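Local coordinates for protein Sfrice_029225 (Spodoptera frugiperda, PDB 6I50) that probably acts as a cytokine of the tumour necrosis factor family, forming a trimer that would engage a TNF-type receptor, at residues S81-S86 / S109-P114; A126-A131 / A161-P166; H7-T12 / P42-V47; L103-S108 / N119-A124; V62-T67 / D133-R138. One frame throughout, in Å; residues are numbered along the deposited sequence.

Contact 1: residues S81-S86 / S109-P114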
# COMPACT_ATOMS: atom_id res chain seq x y z
N SER A 81 -19.95 9.85 7.76
CA SER A 81 -20.52 9.46 9.04
C SER A 81 -21.01 8.01 9.06
O SER A 81 -21.45 7.55 10.12
CB SER A 81 -21.67 10.40 9.42
OG SER A 81 -22.67 10.42 8.42
N HIS A 82 -20.95 7.29 7.94
CA HIS A 82 -21.38 5.90 7.94
C HIS A 82 -20.39 5.01 8.70
O HIS A 82 -19.20 5.30 8.78
CB HIS A 82 -21.54 5.39 6.51
CG HIS A 82 -22.76 5.93 5.82
ND1 HIS A 82 -22.73 7.08 5.06
CD2 HIS A 82 -24.04 5.49 5.79
CE1 HIS A 82 -23.94 7.32 4.59
NE2 HIS A 82 -24.76 6.37 5.02
N ASP A 83 -20.92 3.92 9.26
CA ASP A 83 -20.07 3.00 10.01
C ASP A 83 -19.08 2.28 9.10
O ASP A 83 -17.95 2.00 9.53
CB ASP A 83 -20.92 1.98 10.76
CG ASP A 83 -21.55 2.55 12.02
OD1 ASP A 83 -21.15 3.64 12.45
OD2 ASP A 83 -22.46 1.89 12.57
N THR A 84 -19.48 1.98 7.87
CA THR A 84 -18.64 1.26 6.92
C THR A 84 -18.43 2.08 5.67
O THR A 84 -19.39 2.62 5.10
CB THR A 84 -19.26 -0.09 6.56
OG1 THR A 84 -19.42 -0.89 7.74
CG2 THR A 84 -18.40 -0.83 5.55
N ILE A 85 -17.17 2.19 5.24
CA ILE A 85 -16.81 2.78 3.96
C ILE A 85 -15.99 1.75 3.20
O ILE A 85 -15.16 1.04 3.79
CB ILE A 85 -16.05 4.11 4.13
CG1 ILE A 85 -14.92 3.98 5.16
CG2 ILE A 85 -17.00 5.21 4.58
CD1 ILE A 85 -13.56 3.73 4.56
N SER A 86 -16.26 1.62 1.91
CA SER A 86 -15.60 0.60 1.12
C SER A 86 -15.67 0.99 -0.35
O SER A 86 -16.66 1.57 -0.80
CB SER A 86 -16.24 -0.78 1.35
OG SER A 86 -15.65 -1.78 0.55
N SER A 109 -16.30 0.80 11.66
CA SER A 109 -16.36 0.89 13.11
C SER A 109 -17.77 1.31 13.49
O SER A 109 -18.44 2.00 12.72
CB SER A 109 -15.33 1.87 13.67
OG SER A 109 -15.65 3.20 13.29
N TYR A 110 -18.21 0.88 14.66
CA TYR A 110 -19.57 1.14 15.10
C TYR A 110 -19.64 2.45 15.88
O TYR A 110 -18.80 2.72 16.75
CB TYR A 110 -20.09 -0.01 15.97
CG TYR A 110 -21.50 0.23 16.47
CD1 TYR A 110 -22.61 -0.13 15.70
CD2 TYR A 110 -21.73 0.82 17.70
CE1 TYR A 110 -23.90 0.09 16.15
CE2 TYR A 110 -23.02 1.05 18.16
CZ TYR A 110 -24.10 0.68 17.38
OH TYR A 110 -25.38 0.90 17.84
N SER A 111 -20.64 3.26 15.56
CA SER A 111 -20.97 4.44 16.34
C SER A 111 -22.48 4.54 16.46
O SER A 111 -23.21 4.17 15.54
CB SER A 111 -20.40 5.71 15.70
OG SER A 111 -20.96 5.91 14.41
N THR A 112 -22.95 5.05 17.60
CA THR A 112 -24.39 5.16 17.81
C THR A 112 -24.98 6.37 17.09
O THR A 112 -26.16 6.35 16.75
CB THR A 112 -24.70 5.24 19.31
OG1 THR A 112 -24.11 6.42 19.86
CG2 THR A 112 -24.14 4.02 20.03
N GLU A 113 -24.18 7.41 16.86
CA GLU A 113 -24.65 8.60 16.18
C GLU A 113 -23.81 8.88 14.94
O GLU A 113 -22.64 8.49 14.88
CB GLU A 113 -24.61 9.82 17.11
CG GLU A 113 -25.40 9.65 18.40
CD GLU A 113 -26.90 9.53 18.16
OE1 GLU A 113 -27.37 9.89 17.06
OE2 GLU A 113 -27.61 9.09 19.09
N PRO A 114 -24.38 9.54 13.93
CA PRO A 114 -23.64 9.79 12.69
C PRO A 114 -22.60 10.89 12.82
O PRO A 114 -22.89 12.06 12.56
CB PRO A 114 -24.74 10.19 11.70
CG PRO A 114 -25.81 10.77 12.56
CD PRO A 114 -25.79 9.96 13.83
O HOH W 1 -20.20 7.66 12.68
O HOH W 2 -24.58 2.62 13.56

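Contact 2: residues A126-A131 / A161-P166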
# COMPACT_ATOMS: atom_id res chain seq x y z
N ALA A 126 -0.42 -6.33 -7.90
CA ALA A 126 0.05 -6.58 -9.26
C ALA A 126 -1.07 -7.26 -10.04
O ALA A 126 -1.44 -8.40 -9.74
CB ALA A 126 1.31 -7.45 -9.26
N LEU A 127 -1.62 -6.57 -11.04
CA LEU A 127 -2.82 -7.00 -11.74
C LEU A 127 -2.56 -7.12 -13.24
O LEU A 127 -1.83 -6.31 -13.82
CB LEU A 127 -3.97 -6.00 -11.52
CG LEU A 127 -4.44 -5.82 -10.07
CD1 LEU A 127 -5.36 -4.60 -9.99
CD2 LEU A 127 -5.13 -7.08 -9.56
N PHE A 128 -3.13 -8.14 -13.87
CA PHE A 128 -3.05 -8.24 -15.31
C PHE A 128 -4.11 -7.33 -15.93
O PHE A 128 -5.29 -7.45 -15.60
CB PHE A 128 -3.25 -9.67 -15.79
CG PHE A 128 -3.35 -9.78 -17.28
CD1 PHE A 128 -2.20 -9.80 -18.07
CD2 PHE A 128 -4.59 -9.81 -17.90
CE1 PHE A 128 -2.29 -9.87 -19.44
CE2 PHE A 128 -4.68 -9.89 -19.28
CZ PHE A 128 -3.54 -9.91 -20.05
N LEU A 129 -3.68 -6.44 -16.82
CA LEU A 129 -4.59 -5.53 -17.51
C LEU A 129 -4.36 -5.65 -19.01
O LEU A 129 -3.23 -5.82 -19.46
CB LEU A 129 -4.37 -4.08 -17.07
CG LEU A 129 -4.48 -3.82 -15.56
CD1 LEU A 129 -4.10 -2.39 -15.23
CD2 LEU A 129 -5.89 -4.12 -15.06
N LYS A 130 -5.45 -5.55 -19.77
CA LYS A 130 -5.39 -5.60 -21.23
C LYS A 130 -5.51 -4.21 -21.82
O LYS A 130 -6.22 -3.35 -21.30
CB LYS A 130 -6.52 -6.47 -21.80
CG LYS A 130 -6.46 -7.92 -21.41
CD LYS A 130 -7.38 -8.76 -22.29
CE LYS A 130 -6.86 -8.83 -23.72
NZ LYS A 130 -7.36 -10.04 -24.42
N ALA A 131 -4.82 -4.00 -22.94
CA ALA A 131 -5.10 -2.84 -23.78
C ALA A 131 -6.60 -2.75 -24.03
O ALA A 131 -7.24 -3.76 -24.35
CB ALA A 131 -4.33 -2.92 -25.10
N ALA A 161 5.66 -5.55 -16.40
CA ALA A 161 6.15 -6.56 -17.33
C ALA A 161 5.15 -6.79 -18.44
O ALA A 161 3.94 -6.60 -18.27
CB ALA A 161 6.42 -7.89 -16.61
N ASP A 162 5.66 -7.22 -19.59
CA ASP A 162 4.80 -7.74 -20.65
C ASP A 162 4.15 -9.04 -20.19
O ASP A 162 4.69 -9.76 -19.35
CB ASP A 162 5.60 -7.99 -21.93
CG ASP A 162 6.13 -6.72 -22.56
OD1 ASP A 162 5.48 -5.66 -22.41
OD2 ASP A 162 7.19 -6.78 -23.21
N ALA A 163 3.00 -9.34 -20.78
CA ALA A 163 2.32 -10.59 -20.47
C ALA A 163 1.27 -10.86 -21.54
O ALA A 163 0.57 -9.95 -21.98
CB ALA A 163 1.66 -10.54 -19.09
N GLU A 164 1.18 -12.12 -21.96
CA GLU A 164 0.06 -12.57 -22.77
C GLU A 164 -1.18 -12.74 -21.89
O GLU A 164 -1.09 -12.88 -20.67
CB GLU A 164 0.40 -13.88 -23.46
CG GLU A 164 1.76 -13.89 -24.13
CD GLU A 164 1.66 -13.74 -25.63
OE1 GLU A 164 0.62 -14.12 -26.20
OE2 GLU A 164 2.62 -13.23 -26.24
N ASP A 165 -2.35 -12.71 -22.53
CA ASP A 165 -3.59 -12.97 -21.81
C ASP A 165 -3.52 -14.32 -21.11
O ASP A 165 -3.38 -15.35 -21.78
CB ASP A 165 -4.78 -12.94 -22.77
CG ASP A 165 -6.12 -12.81 -22.04
OD1 ASP A 165 -6.27 -13.36 -20.93
OD2 ASP A 165 -7.02 -12.15 -22.59
N PRO A 166 -3.60 -14.37 -19.78
CA PRO A 166 -3.44 -15.65 -19.06
C PRO A 166 -4.71 -16.47 -18.94
O PRO A 166 -4.64 -17.59 -18.42
CB PRO A 166 -2.98 -15.18 -17.68
CG PRO A 166 -3.68 -13.89 -17.48
CD PRO A 166 -3.76 -13.24 -18.85

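Contact 3: residues H7-T12 / P42-V47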
# COMPACT_ATOMS: atom_id res chain seq x y z
N HIS A 7 -0.29 8.58 -12.81
CA HIS A 7 -0.85 8.84 -11.49
C HIS A 7 -1.92 9.91 -11.63
O HIS A 7 -1.65 10.96 -12.22
CB HIS A 7 0.22 9.29 -10.49
CG HIS A 7 -0.31 9.55 -9.12
ND1 HIS A 7 -0.43 8.57 -8.16
CD2 HIS A 7 -0.75 10.69 -8.54
CE1 HIS A 7 -0.91 9.09 -7.05
NE2 HIS A 7 -1.11 10.38 -7.25
N PHE A 8 -3.12 9.64 -11.13
CA PHE A 8 -4.23 10.58 -11.17
C PHE A 8 -4.69 10.83 -9.75
O PHE A 8 -4.87 9.88 -8.98
CB PHE A 8 -5.38 10.04 -12.02
CG PHE A 8 -4.95 9.53 -13.36
CD1 PHE A 8 -4.80 10.40 -14.42
CD2 PHE A 8 -4.67 8.18 -13.55
CE1 PHE A 8 -4.39 9.94 -15.66
CE2 PHE A 8 -4.27 7.71 -14.79
CZ PHE A 8 -4.12 8.60 -15.84
N HIS A 9 -4.88 12.10 -9.39
CA HIS A 9 -5.23 12.40 -8.01
C HIS A 9 -6.46 13.31 -7.95
O HIS A 9 -6.88 13.89 -8.95
CB HIS A 9 -4.05 13.01 -7.23
CG HIS A 9 -3.45 14.24 -7.86
ND1 HIS A 9 -2.10 14.52 -7.78
CD2 HIS A 9 -4.01 15.26 -8.53
CE1 HIS A 9 -1.86 15.66 -8.41
NE2 HIS A 9 -3.00 16.13 -8.87
N GLY A 10 -7.05 13.38 -6.76
CA GLY A 10 -8.26 14.17 -6.59
C GLY A 10 -7.98 15.64 -6.80
O GLY A 10 -7.00 16.19 -6.30
N ASN A 11 -8.87 16.30 -7.55
CA ASN A 11 -8.67 17.71 -7.88
C ASN A 11 -10.03 18.32 -8.20
O ASN A 11 -10.57 18.08 -9.29
CB ASN A 11 -7.70 17.86 -9.05
CG ASN A 11 -7.21 19.28 -9.22
OD1 ASN A 11 -7.82 20.23 -8.73
ND2 ASN A 11 -6.10 19.44 -9.93
N THR A 12 -10.56 19.11 -7.28
CA THR A 12 -11.86 19.75 -7.45
C THR A 12 -11.78 21.12 -8.13
O THR A 12 -12.76 21.87 -8.07
CB THR A 12 -12.56 19.90 -6.09
OG1 THR A 12 -11.66 20.50 -5.15
CG2 THR A 12 -13.01 18.54 -5.56
N PRO A 42 -4.65 14.10 -13.85
CA PRO A 42 -3.27 13.62 -13.85
C PRO A 42 -2.35 14.52 -13.04
O PRO A 42 -2.44 15.75 -13.08
CB PRO A 42 -2.89 13.64 -15.34
CG PRO A 42 -3.85 14.61 -15.97
CD PRO A 42 -5.13 14.43 -15.20
N ALA A 43 -1.46 13.88 -12.26
CA ALA A 43 -0.40 14.60 -11.58
C ALA A 43 0.51 15.27 -12.61
O ALA A 43 0.56 14.85 -13.77
CB ALA A 43 0.40 13.65 -10.69
N PRO A 44 1.25 16.31 -12.21
CA PRO A 44 2.09 17.01 -13.19
C PRO A 44 3.07 16.10 -13.93
O PRO A 44 3.25 16.28 -15.14
CB PRO A 44 2.81 18.05 -12.33
CG PRO A 44 1.82 18.36 -11.25
CD PRO A 44 1.16 17.04 -10.93
N TRP A 45 3.69 15.13 -13.26
CA TRP A 45 4.64 14.28 -13.96
C TRP A 45 3.94 13.43 -15.01
O TRP A 45 4.55 13.09 -16.03
CB TRP A 45 5.44 13.41 -12.98
CG TRP A 45 4.73 12.23 -12.35
CD1 TRP A 45 4.26 12.15 -11.07
CD2 TRP A 45 4.48 10.95 -12.95
NE1 TRP A 45 3.70 10.91 -10.84
CE2 TRP A 45 3.83 10.15 -11.98
CE3 TRP A 45 4.74 10.39 -14.21
CZ2 TRP A 45 3.43 8.84 -12.23
CZ3 TRP A 45 4.33 9.09 -14.46
CH2 TRP A 45 3.69 8.33 -13.48
N THR A 46 2.67 13.11 -14.79
CA THR A 46 1.91 12.37 -15.79
C THR A 46 1.55 13.26 -16.97
O THR A 46 1.71 12.85 -18.13
CB THR A 46 0.65 11.79 -15.13
OG1 THR A 46 1.06 10.84 -14.14
CG2 THR A 46 -0.23 11.11 -16.15
N VAL A 47 1.09 14.48 -16.71
CA VAL A 47 0.82 15.43 -17.79
C VAL A 47 2.05 15.63 -18.67
O VAL A 47 1.95 15.68 -19.90
CB VAL A 47 0.33 16.78 -17.21
CG1 VAL A 47 0.31 17.86 -18.29
CG2 VAL A 47 -1.04 16.63 -16.57

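Contact 4: residues L103-S108 / N119-A124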
# COMPACT_ATOMS: atom_id res chain seq x y z
N LEU A 103 -10.16 -5.35 -7.11
CA LEU A 103 -9.59 -4.93 -5.84
C LEU A 103 -10.71 -4.35 -4.99
O LEU A 103 -11.64 -3.72 -5.51
CB LEU A 103 -8.49 -3.89 -6.06
CG LEU A 103 -7.27 -3.76 -5.17
CD1 LEU A 103 -6.58 -5.11 -4.99
CD2 LEU A 103 -6.33 -2.75 -5.82
N GLN A 104 -10.62 -4.55 -3.67
CA GLN A 104 -11.59 -3.99 -2.76
C GLN A 104 -10.90 -3.59 -1.46
O GLN A 104 -9.97 -4.26 -1.01
CB GLN A 104 -12.73 -4.97 -2.46
CG GLN A 104 -13.84 -4.38 -1.58
CD GLN A 104 -15.09 -5.23 -1.57
OE1 GLN A 104 -15.16 -6.26 -2.23
NE2 GLN A 104 -16.09 -4.79 -0.81
N CYS A 105 -11.37 -2.49 -0.88
CA CYS A 105 -10.89 -1.96 0.39
C CYS A 105 -12.09 -1.68 1.28
O CYS A 105 -13.16 -1.30 0.79
CB CYS A 105 -10.08 -0.67 0.17
SG CYS A 105 -9.24 0.00 1.62
N ALA A 106 -11.93 -1.89 2.59
CA ALA A 106 -13.04 -1.63 3.50
C ALA A 106 -12.51 -1.17 4.85
O ALA A 106 -11.45 -1.61 5.30
CB ALA A 106 -13.94 -2.86 3.68
N GLN A 107 -13.24 -0.27 5.48
CA GLN A 107 -12.97 0.15 6.85
C GLN A 107 -14.30 0.30 7.57
O GLN A 107 -15.27 0.78 6.98
CB GLN A 107 -12.19 1.47 6.89
CG GLN A 107 -11.41 1.74 8.18
CD GLN A 107 -12.27 2.29 9.30
OE1 GLN A 107 -11.90 2.22 10.48
NE2 GLN A 107 -13.42 2.86 8.94
N SER A 108 -14.36 -0.10 8.84
CA SER A 108 -15.63 -0.13 9.54
C SER A 108 -15.43 0.01 11.04
O SER A 108 -14.51 -0.58 11.61
CB SER A 108 -16.40 -1.43 9.24
OG SER A 108 -17.73 -1.38 9.76
N ASN A 119 -11.14 8.70 7.18
CA ASN A 119 -10.54 7.38 7.03
C ASN A 119 -10.07 7.23 5.59
O ASN A 119 -10.89 7.30 4.67
CB ASN A 119 -11.54 6.27 7.37
CG ASN A 119 -11.66 6.01 8.84
OD1 ASN A 119 -10.74 5.47 9.46
ND2 ASN A 119 -12.79 6.38 9.42
N SER A 120 -8.77 7.00 5.40
CA SER A 120 -8.25 6.72 4.07
C SER A 120 -8.22 5.21 3.86
O SER A 120 -7.81 4.46 4.76
CB SER A 120 -6.85 7.33 3.88
OG SER A 120 -5.94 6.90 4.87
N CYS A 121 -8.69 4.75 2.71
CA CYS A 121 -8.77 3.33 2.40
C CYS A 121 -7.86 3.07 1.21
O CYS A 121 -8.17 3.50 0.09
CB CYS A 121 -10.21 2.91 2.10
SG CYS A 121 -10.64 1.18 2.55
N PHE A 122 -6.74 2.40 1.45
CA PHE A 122 -5.71 2.16 0.45
C PHE A 122 -5.62 0.67 0.13
O PHE A 122 -5.68 -0.17 1.03
CB PHE A 122 -4.34 2.67 0.94
CG PHE A 122 -3.22 2.39 -0.02
CD1 PHE A 122 -2.60 1.14 -0.07
CD2 PHE A 122 -2.76 3.39 -0.86
CE1 PHE A 122 -1.59 0.88 -0.97
CE2 PHE A 122 -1.74 3.15 -1.76
CZ PHE A 122 -1.15 1.89 -1.81
N SER A 123 -5.43 0.35 -1.15
CA SER A 123 -5.05 -1.01 -1.53
C SER A 123 -4.24 -0.96 -2.82
O SER A 123 -4.28 0.02 -3.57
CB SER A 123 -6.27 -1.93 -1.69
OG SER A 123 -5.86 -3.30 -1.73
N ALA A 124 -3.50 -2.04 -3.06
CA ALA A 124 -2.65 -2.13 -4.24
C ALA A 124 -2.38 -3.60 -4.53
O ALA A 124 -2.45 -4.44 -3.64
CB ALA A 124 -1.33 -1.37 -4.04

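Contact 5: residues V62-T67 / D133-R138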
# COMPACT_ATOMS: atom_id res chain seq x y z
N VAL A 62 -9.85 5.20 -15.94
CA VAL A 62 -8.48 5.07 -16.42
C VAL A 62 -8.49 4.14 -17.63
O VAL A 62 -9.00 3.01 -17.55
CB VAL A 62 -7.55 4.54 -15.32
CG1 VAL A 62 -6.18 4.25 -15.90
CG2 VAL A 62 -7.44 5.56 -14.19
N HIS A 63 -7.94 4.61 -18.74
CA HIS A 63 -7.97 3.92 -20.03
C HIS A 63 -6.59 3.30 -20.25
O HIS A 63 -5.61 4.02 -20.45
CB HIS A 63 -8.33 4.94 -21.11
CG HIS A 63 -8.51 4.38 -22.48
ND1 HIS A 63 -8.12 3.11 -22.84
CD2 HIS A 63 -9.02 4.94 -23.60
CE1 HIS A 63 -8.40 2.91 -24.12
NE2 HIS A 63 -8.94 4.01 -24.61
N VAL A 64 -6.52 1.96 -20.21
CA VAL A 64 -5.26 1.23 -20.38
C VAL A 64 -5.02 1.02 -21.87
O VAL A 64 -5.94 0.64 -22.60
CB VAL A 64 -5.32 -0.13 -19.64
CG1 VAL A 64 -4.04 -0.95 -19.87
CG2 VAL A 64 -5.59 0.07 -18.14
N HIS A 65 -3.79 1.29 -22.32
CA HIS A 65 -3.45 1.16 -23.74
C HIS A 65 -2.46 0.06 -24.05
O HIS A 65 -2.21 -0.21 -25.23
CB HIS A 65 -2.90 2.49 -24.27
CG HIS A 65 -3.85 3.64 -24.13
ND1 HIS A 65 -5.01 3.73 -24.85
CD2 HIS A 65 -3.81 4.72 -23.32
CE1 HIS A 65 -5.65 4.84 -24.51
NE2 HIS A 65 -4.94 5.46 -23.58
N HIS A 66 -1.88 -0.59 -23.03
CA HIS A 66 -0.84 -1.60 -23.24
C HIS A 66 -1.10 -2.77 -22.31
O HIS A 66 -1.26 -2.59 -21.10
CB HIS A 66 0.55 -1.02 -22.99
CG HIS A 66 0.81 0.25 -23.73
ND1 HIS A 66 0.44 1.48 -23.24
CD2 HIS A 66 1.40 0.47 -24.93
CE1 HIS A 66 0.79 2.42 -24.10
NE2 HIS A 66 1.38 1.83 -25.14
N THR A 67 -1.11 -3.97 -22.88
CA THR A 67 -1.34 -5.18 -22.10
C THR A 67 -0.11 -5.52 -21.26
O THR A 67 1.02 -5.44 -21.74
CB THR A 67 -1.69 -6.33 -23.03
OG1 THR A 67 -2.87 -6.01 -23.77
CG2 THR A 67 -1.91 -7.62 -22.25
N ASP A 133 -8.76 -1.94 -21.61
CA ASP A 133 -9.45 -1.97 -20.33
C ASP A 133 -9.74 -0.55 -19.85
O ASP A 133 -8.95 0.37 -20.07
CB ASP A 133 -8.61 -2.67 -19.27
CG ASP A 133 -8.64 -4.18 -19.38
OD1 ASP A 133 -9.34 -4.72 -20.25
OD2 ASP A 133 -7.95 -4.83 -18.56
N ARG A 134 -10.88 -0.39 -19.19
CA ARG A 134 -11.17 0.80 -18.40
C ARG A 134 -11.25 0.41 -16.93
O ARG A 134 -11.77 -0.66 -16.59
CB ARG A 134 -12.48 1.46 -18.84
CG ARG A 134 -12.32 2.50 -19.93
CD ARG A 134 -11.85 1.90 -21.24
NE ARG A 134 -12.06 2.80 -22.36
CZ ARG A 134 -11.88 2.49 -23.64
NH1 ARG A 134 -11.45 1.27 -23.97
NH2 ARG A 134 -12.11 3.38 -24.59
N LEU A 135 -10.70 1.26 -16.07
CA LEU A 135 -10.73 1.06 -14.63
C LEU A 135 -11.48 2.21 -13.98
O LEU A 135 -11.19 3.38 -14.28
CB LEU A 135 -9.33 0.97 -14.04
CG LEU A 135 -8.43 -0.13 -14.59
CD1 LEU A 135 -7.04 -0.02 -13.98
CD2 LEU A 135 -9.02 -1.51 -14.33
N ALA A 136 -12.42 1.89 -13.11
CA ALA A 136 -13.14 2.89 -12.32
C ALA A 136 -13.18 2.45 -10.87
O ALA A 136 -13.19 1.26 -10.57
CB ALA A 136 -14.57 3.10 -12.83
N VAL A 137 -13.20 3.43 -9.97
CA VAL A 137 -13.38 3.18 -8.54
C VAL A 137 -14.80 3.57 -8.17
O VAL A 137 -15.22 4.70 -8.42
CB VAL A 137 -12.36 3.96 -7.70
CG1 VAL A 137 -12.44 3.51 -6.25
CG2 VAL A 137 -10.95 3.77 -8.23
N ARG A 138 -15.54 2.64 -7.57
CA ARG A 138 -16.87 2.92 -7.06
C ARG A 138 -16.92 2.60 -5.58
O ARG A 138 -16.22 1.70 -5.10
CB ARG A 138 -17.95 2.10 -7.79
CG ARG A 138 -18.24 2.56 -9.21
CD ARG A 138 -19.40 1.79 -9.83
NE ARG A 138 -19.70 2.31 -11.16
CZ ARG A 138 -19.03 1.98 -12.26
NH1 ARG A 138 -18.03 1.11 -12.19
NH2 ARG A 138 -19.35 2.51 -13.43

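Contact 1: residues S81-S86 / S109-P114
D83 makes most of the polar contact with the loop at S109-S111. Its backbone O accepts a hydrogen bond from S109 N at 2.9 Å, with an N-H...O angle of 159°. The carboxylate reaches further along the same loop. D83 OD1 is 3.0 Å from S111 OG and also takes a weak bond from S111 N at 3.2 Å. S111 OG has E113 O within reach as well, so one hydroxyl proton faces two possible acceptors. The side chain of D83 lies beside its own backbone N (chi1 -77°), and OD2 comes 3.7 Å from Y110 CD1. The two side chains lie side by side, with carboxylate and ring steeply turned against each other.

Two waters add to this shell. One bridges D83 OD2 and S111 O and donates to both. The other lies between S111 OG and S81 O. At P114 the contact is van der Waals packing, with S81 CB 3.6 Å from P114 C.

The second shell fixes the base of the pair. T84 OG1 is hydrogen-bonded to S108 OG, which also reaches D83 O weakly. S109 packs on S109 of both neighbouring subunits, consistent with a place near the trimer axis. The pairing joins two connections, 81-83 and 109-116, at one end of the TNF jelly roll.

Contact 2: residues A126-A131 / A161-P166
F128 points its ring at the tail that follows the last strand, and A163, E164, D165 and P166 wrap round it. CG stands anti to the backbone N (chi1 173°), which carries the ring out from the strand. At F128 CG the ring already has P166 CD within 3.8 Å. CD1 and CE1 run past the methyl of A163, with F128 CE1 4.0 Å from A163 CB. F128 CE1 also meets E164 O at 3.5 Å, and A163 O lies at the ring edge, in its plane. Along the other side of the ring, CD2 and CE2 lie under P166 CD, with F128 CE2 3.5 Å from it. At the tip, F128 CZ comes 3.5 Å from D165 CA. On one face sits the proline. P166 CD is 3.4 Å from the centroid of the F128 ring and 8° off the normal, a CH-pi contact over the centre.

K130, two residues on, adds a charged clasp. Its chain bends at chi3 (68°), and K130 NZ forms a salt bridge with D165 OD2 at 2.8 Å. The lysine meets the anti side of that oxygen. The other carboxylate oxygen, OD1, accepts from T167 N, so both oxygens of D165 have a partner. This should help to keep the carboxylate from turning.

A neighbouring subunit borders the site. W45 of that subunit packs on F128, while its A48 touches P166. The C-terminal tail is thus laid over the end of strand 117-129, in the inner sheet of the TNF jelly roll, beside the subunit interface.

Contact 3: residues H7-T12 / P42-V47
F8 and P42 form an antiparallel non-hydrogen-bonded pair with CA atoms 4.2 Å apart, and next to it A43 N donates to H7 O at 2.9 Å with a nearly straight angle of 172°. P42 CA also points a C-H at this oxygen. H7 N is used too, but by a side chain: it donates to T46 OG1 at 2.9 Å (163°). T46 lies in the short helix 44-47, which A43 precedes as the N-cap residue. T46 OG1 thus accepts the N-H of H7 from the first turn of the helix.

This is the pairing of strands 5-10 and 40-42 at a margin of the inner sheet of the TNF jelly roll, with the helix turning away at once. F8 and P42 put their side chains on the same face, where F8 CD1 meets P42 CB at 3.9 Å. L56 of strand 55-56 touches both side chains.

H7 and H9 flank A43. The methyl A43 CB lies at the edge of the H7 imidazole, 3.8 Å from H7 CD2. H9 folds its ring back between its own N and carbonyl carbon (chi1 55°), which brings H9 CE1 to 3.6 Å from A43 CA. A43 N lies over one face of that ring, toward its rim. W45 closes the other end. W45 CZ2 is 3.7 Å from H7 CB, and T46 OG1 sits above the indole, over its centre. The polar ends look elsewhere: H7 ND1 bonds to Y73 OH, and W45 NE1 donates to A126 O of a neighbouring subunit.

Contact 4: residues L103-S108 / N119-A124
Q107 and N119 lay their side-chain amides on each other, the planes 16° apart. Q107 CD is 3.5 Å from N119 OD1. The two chains cross at about a right angle, and Q107 needs a bend at chi2 to present its flat group. N119 OD1 accepts from S108 N of a neighbouring subunit, and Q107 packs on Q107 of both other subunits. An alanine in place of Q107 would probably uncover one face of the N119 amide and lose the packing on Q107 of the other subunits.

The middle of the contact is covalent. C105 SG and C121 SG form a disulfide of 2.1 Å with a left-handed twist (chi3 -102°). Beyond it, L103 CG rests 3.7 Å from S123 OG, whose polar partner is Q75 OE1 of another subunit.

The axes of the two segments approach to 6.6 Å and run roughly antiparallel, at 152°, and side chains bridge them. Segment 103-108 pairs with strand 84-92 at the edge of the outer sheet of this chain. Segment 119-124 pairs with strand 68-80 in the other sheet. The disulfide therefore ties the two layers of the jelly roll together.

Contact 5: residues V62-T67 / D133-R138
V62 N donates to L135 O at 2.8 Å, and L135 N returns a bond to V62 O at 2.9 Å. This hydrogen-bonded pair joins strands 62-63 and 134-139 as antiparallel neighbours in the outer sheet of the TNF jelly roll. V62 O also receives the C-H of R134 CA at 3.2 Å. Two residues on, V64 N donates to D133 O. The carboxylate of D133 turns to other partners, R91 in a salt bridge and N93.

H63 and R134 share the face away from V62 and L135. The guanidinium lies flat on the imidazole, centres 3.6 Å apart and planes at 18°. H63 NE2 and R134 NH2 are close only because of this stacking and are not hydrogen-bonded. H65 CE1 covers the centre of the opposite ring face, so the H63 imidazole is sandwiched. R134 NH1 donates to G132 O, which helps to hold the guanidinium in place. A serine in place of H63 would probably leave the R134 guanidinium without its flat support and take away the ring that H65 CE1 rests on.

On the other face the packing is apolar. V62 CB meets L135 CB at 4.2 Å, and V64 CG2 lies 4.4 Å from L135 CD1.

How the contacts relate
Contact 3 comes first along the chain. Contact 5 then opens, encloses contacts 1 and 4, and crosses contact 2, which ends at the tail. Contacts 1, 4 and 5 reach the outer sheet through strands 84-92, 100-108 and 134-139. Contacts 2, 3 and 4 reach the inner sheet, so contact 4 links the two sheets. Contacts 1 and 4 alternate along the chain and touch, with centres 15 Å apart. Contacts 1 and 2 lie on opposite sides of the chain's centre, their own centres 37 Å apart. Contacts 2 and 5 touch, with centres 12 Å apart, and A131 N is 2.9 Å from T67 OG1. Contacts 1 to 4 touch neighbouring subunits, while contact 5 stays within its own chain.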